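Local coordinates for polysaccharide deacetylase-like protein (Bacillus anthracis, PDB 4V33) that probably acts as a zinc-dependent polysaccharide deacetylase of the bacterial cell envelope and is required for osmotic stability and maintenance of cell shape, at residues 233-236 with 237-240; 281-284 with 285-288. One frame throughout, in Å; residues are numbered along the deposited sequence.

Contact 1: 233-236 with 237-240; sequences YMIV and NNVD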
loop_
_atom_site.group_PDB
_atom_site.type_symbol
_atom_site.label_atom_id
_atom_site.label_comp_id
_atom_site.label_asym_id
_atom_site.label_seq_id
_atom_site.Cartn_x
_atom_site.Cartn_y
_atom_site.Cartn_z
ATOM N N TYR A 233 13.395 -7.142 0.463
ATOM C CA TYR A 233 13.987 -6.974 1.781
ATOM C C TYR A 233 15.303 -7.744 1.815
ATOM O O TYR A 233 15.319 -8.965 1.908
ATOM C CB TYR A 233 13.054 -7.509 2.853
ATOM C CG TYR A 233 11.735 -6.781 3.060
ATOM C CD1 TYR A 233 11.692 -5.527 3.663
ATOM C CD2 TYR A 233 10.528 -7.388 2.714
ATOM C CE1 TYR A 233 10.477 -4.881 3.899
ATOM C CE2 TYR A 233 9.313 -6.759 2.947
ATOM C CZ TYR A 233 9.298 -5.519 3.552
ATOM O OH TYR A 233 8.097 -4.904 3.800
ATOM N N MET A 234 16.410 -7.011 1.740
ATOM C CA MET A 234 17.735 -7.590 1.558
ATOM C C MET A 234 18.415 -7.896 2.886
ATOM O O MET A 234 18.469 -7.034 3.771
ATOM C CB MET A 234 18.598 -6.582 0.785
ATOM C CG MET A 234 20.013 -7.048 0.481
ATOM S SD MET A 234 19.999 -8.146 -0.951
ATOM C CE MET A 234 21.135 -9.429 -0.402
ATOM N N ILE A 235 18.928 -9.118 3.039
ATOM C CA ILE A 235 19.837 -9.408 4.148
ATOM C C ILE A 235 21.128 -8.683 3.797
ATOM O O ILE A 235 21.839 -9.088 2.881
ATOM C CB ILE A 235 20.075 -10.921 4.321
ATOM C CG1 ILE A 235 18.764 -11.602 4.729
ATOM C CG2 ILE A 235 21.149 -11.171 5.400
ATOM C CD1 ILE A 235 18.806 -13.128 4.582
ATOM N N VAL A 236 21.418 -7.578 4.488
ATOM C CA VAL A 236 22.373 -6.622 3.948
ATOM C C VAL A 236 23.801 -7.181 3.865
ATOM O O VAL A 236 24.534 -6.912 2.911
ATOM C CB VAL A 236 22.304 -5.274 4.699
ATOM C CG1 VAL A 236 23.309 -4.282 4.132
ATOM C CG2 VAL A 236 20.881 -4.698 4.604
ATOM N N ASN A 237 24.188 -8.009 4.828
ATOM C CA ASN A 237 25.531 -8.584 4.779
ATOM C C ASN A 237 25.738 -9.573 3.639
ATOM O O ASN A 237 26.870 -9.957 3.349
ATOM C CB ASN A 237 25.904 -9.234 6.114
ATOM C CG ASN A 237 26.189 -8.214 7.186
ATOM O OD1 ASN A 237 25.980 -7.012 6.990
ATOM N ND2 ASN A 237 26.680 -8.680 8.332
ATOM N N ASN A 238 24.643 -9.975 2.995
ATOM C CA ASN A 238 24.713 -10.926 1.891
ATOM C C ASN A 238 24.857 -10.300 0.513
ATOM O O ASN A 238 24.936 -11.020 -0.471
ATOM C CB ASN A 238 23.491 -11.842 1.879
ATOM C CG ASN A 238 23.558 -12.918 2.952
ATOM O OD1 ASN A 238 24.621 -13.189 3.505
ATOM N ND2 ASN A 238 22.423 -13.550 3.224
ATOM N N VAL A 239 24.877 -8.975 0.424
ATOM C CA VAL A 239 25.101 -8.362 -0.880
ATOM C C VAL A 239 26.437 -8.862 -1.432
ATOM O O VAL A 239 27.457 -8.839 -0.733
ATOM C CB VAL A 239 25.070 -6.825 -0.813
ATOM C CG1 VAL A 239 25.385 -6.222 -2.182
ATOM C CG2 VAL A 239 23.706 -6.347 -0.325
ATOM N N ASP A 240 26.406 -9.343 -2.675
ATOM C CA ASP A 240 27.568 -9.942 -3.353
ATOM C C ASP A 240 27.999 -11.320 -2.838
ATOM O O ASP A 240 28.990 -11.876 -3.307
ATOM C CB ASP A 240 28.764 -8.979 -3.384
ATOM C CG ASP A 240 28.494 -7.762 -4.239
ATOM O OD1 ASP A 240 28.041 -7.946 -5.387
ATOM O OD2 ASP A 240 28.715 -6.634 -3.757
#
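Met234 and Val239 touch through their side chains across a tight turn, the two crossing at about a right angle. From CB the methionine chain runs out to CG, which lies 3.8 Å from Val239 CG2; SD passes the same methyl more loosely. Because the chain bends at chi2 (80°) and again at chi3, CE comes to lie against the Asn238-Val239 peptide, reaching Asn238 C at 3.9 Å and standing equally close to Val239 N. The turn follows strand 230-234 of the parallel deacetylase sheet, where the chain leaves the strand in a short 3-10 stretch on its way to helix 247-255. Asn238 N donates to Ile235 O at 2.9 Å, and Val239 N to Val236 O at 3.2 Å, the latter almost straight at 173°. Ile235 and Asn238 lie side by side and point the same way, with the amide ND2 of Asn238 alongside the methyl CG2 of Ile235 at 3.5 Å, in van der Waals contact. Ile235 also touches Asp206, a zinc ligand, and its side chain comes within about 5 Å of the metal. Met234 and Val239 both touch Ile250 of helix 247-255.

Contact 2: 281-284 with 285-288; sequences LKES and KEKL
Two turns of helix 277-292, an amphipathic alpha-helix flanking the parallel sheet of the deacetylase domain, carry this contact, and its main side-chain link is an i to i+4 salt bridge between Lys282 and Glu286. Lys282 NZ meets Glu286 OE2 at 3.0 Å. It approaches on the syn side of that oxygen, 27° out of the carboxylate plane, while OE1 of the same group stands farther off. The lysine runs extended from CB to CE and turns only at its last torsion (chi4 -69°), which swings the ammonium group round to the carboxylate. Glu286 reaches back along the helix with CG anti to its carbonyl carbon, and its CG rests 3.3 Å from Lys282 O. The same two residues are joined through the backbone by Glu286 N to Lys282 O at 3.1 Å. Lys287 N to Glu283 O and Leu288 N to Ser284 O continue this ladder of i to i+4 bonds. The carboxylates of Glu283 and Glu286 do not touch, Glu283 OE2 standing 5.6 Å from Glu286 OE1. Their planes are only 18° apart, and the nearby lysine ammonium would be expected to offset part of the repulsion between these like charges. Ser284 OG turns back to the carbonyl of Glu280, one turn earlier, and Lys285 NZ is held by the carbonyl of Tyr317. The buried face of the helix is directed at its neighbours: Leu281 packs on Glu313 and Thr314 of helix 308-315, while Ser284 and Leu288 lie against Ser263 and Met261 of strand 259-263.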
loop_
_atom_site.group_PDB
_atom_site.type_symbol
_atom_site.label_atom_id
_atom_site.label_comp_id
_atom_site.label_asym_id
_atom_site.label_seq_id
_atom_site.Cartn_x
_atom_site.Cartn_y
_atom_site.Cartn_z
ATOM N N LEU A 281 19.878 -3.249 12.856
ATOM C CA LEU A 281 18.766 -2.431 12.364
ATOM C C LEU A 281 19.220 -1.095 11.778
ATOM O O LEU A 281 18.783 -0.692 10.701
ATOM C CB LEU A 281 17.755 -2.177 13.490
ATOM C CG LEU A 281 16.982 -3.395 14.004
ATOM C CD1 LEU A 281 16.200 -3.054 15.257
ATOM C CD2 LEU A 281 16.050 -3.951 12.921
ATOM N N LYS A 282 20.094 -0.403 12.496
ATOM C CA LYS A 282 20.548 0.911 12.076
ATOM C C LYS A 282 21.628 0.834 10.990
ATOM O O LYS A 282 21.523 1.482 9.951
ATOM C CB LYS A 282 21.056 1.680 13.299
ATOM C CG LYS A 282 21.567 3.065 13.021
ATOM C CD LYS A 282 22.082 3.650 14.327
ATOM C CE LYS A 282 22.978 4.827 14.086
ATOM N NZ LYS A 282 24.289 4.464 13.464
ATOM N N GLU A 283 22.669 0.045 11.234
ATOM C CA GLU A 283 23.802 0.008 10.313
ATOM C C GLU A 283 23.491 -0.745 9.018
ATOM O O GLU A 283 24.088 -0.477 7.972
ATOM C CB GLU A 283 25.050 -0.540 11.028
ATOM C CG GLU A 283 25.443 0.346 12.218
ATOM C CD GLU A 283 26.591 -0.185 13.058
ATOM O OE1 GLU A 283 27.170 -1.242 12.722
ATOM O OE2 GLU A 283 26.916 0.478 14.064
ATOM N N SER A 284 22.548 -1.678 9.084
ATOM C CA SER A 284 22.089 -2.369 7.883
ATOM C C SER A 284 21.394 -1.371 6.964
ATOM O O SER A 284 21.662 -1.328 5.761
ATOM C CB SER A 284 21.153 -3.527 8.241
ATOM O OG SER A 284 20.057 -3.079 9.023
ATOM N N LYS A 285 20.513 -0.558 7.540
ATOM C CA LYS A 285 19.848 0.511 6.796
ATOM C C LYS A 285 20.861 1.450 6.146
ATOM O O LYS A 285 20.759 1.768 4.961
ATOM C CB LYS A 285 18.934 1.302 7.733
ATOM C CG LYS A 285 18.461 2.636 7.176
ATOM C CD LYS A 285 17.650 3.388 8.213
ATOM C CE LYS A 285 17.352 4.808 7.750
ATOM N NZ LYS A 285 16.723 5.615 8.836
ATOM N N GLU A 286 21.846 1.888 6.925
ATOM C CA GLU A 286 22.852 2.821 6.422
ATOM C C GLU A 286 23.687 2.221 5.289
ATOM O O GLU A 286 23.949 2.889 4.286
ATOM C CB GLU A 286 23.757 3.303 7.563
ATOM C CG GLU A 286 23.002 4.061 8.632
ATOM C CD GLU A 286 23.828 4.320 9.879
ATOM O OE1 GLU A 286 24.924 3.729 10.017
ATOM O OE2 GLU A 286 23.370 5.118 10.723
ATOM N N LYS A 287 24.110 0.971 5.456
ATOM C CA LYS A 287 24.911 0.299 4.441
ATOM C C LYS A 287 24.122 0.108 3.144
ATOM O O LYS A 287 24.649 0.317 2.049
ATOM C CB LYS A 287 25.387 -1.057 4.963
ATOM C CG LYS A 287 26.326 -1.790 4.021
ATOM C CD LYS A 287 26.805 -3.097 4.640
ATOM C CE LYS A 287 28.218 -3.442 4.187
ATOM N NZ LYS A 287 28.531 -4.877 4.451
ATOM N N LEU A 288 22.858 -0.284 3.267
ATOM C CA LEU A 288 22.029 -0.499 2.089
ATOM C C LEU A 288 21.779 0.804 1.321
ATOM O O LEU A 288 21.802 0.813 0.091
ATOM C CB LEU A 288 20.709 -1.174 2.475
ATOM C CG LEU A 288 19.810 -1.610 1.315
ATOM C CD1 LEU A 288 20.536 -2.595 0.413
ATOM C CD2 LEU A 288 18.552 -2.239 1.879
#

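Overall arrangement
Contact 1 and contact 2 are neighbours, their centres about 10 Å apart, and Val236 joins them: its CG2 packs 3.6 Å from Ser284 O and its CG1 3.7 Å from Lys287 CD. Each mixes buried and exposed residues, but the turn of 233-240 is built on apolar packing and 3-10 bonding beside the zinc site, whereas 281-288 is regular alpha-helix with an ion pair on its partly exposed side. Adjacent parallel strands tie the two together: contact 1 continues from strand 230-234, and contact 2 covers strand 259-263, which pairs with it. Contact 1 lies nearer the zinc, about 5 Å from the Ile235 side chain against about 12 Å from that of Leu281 in contact 2.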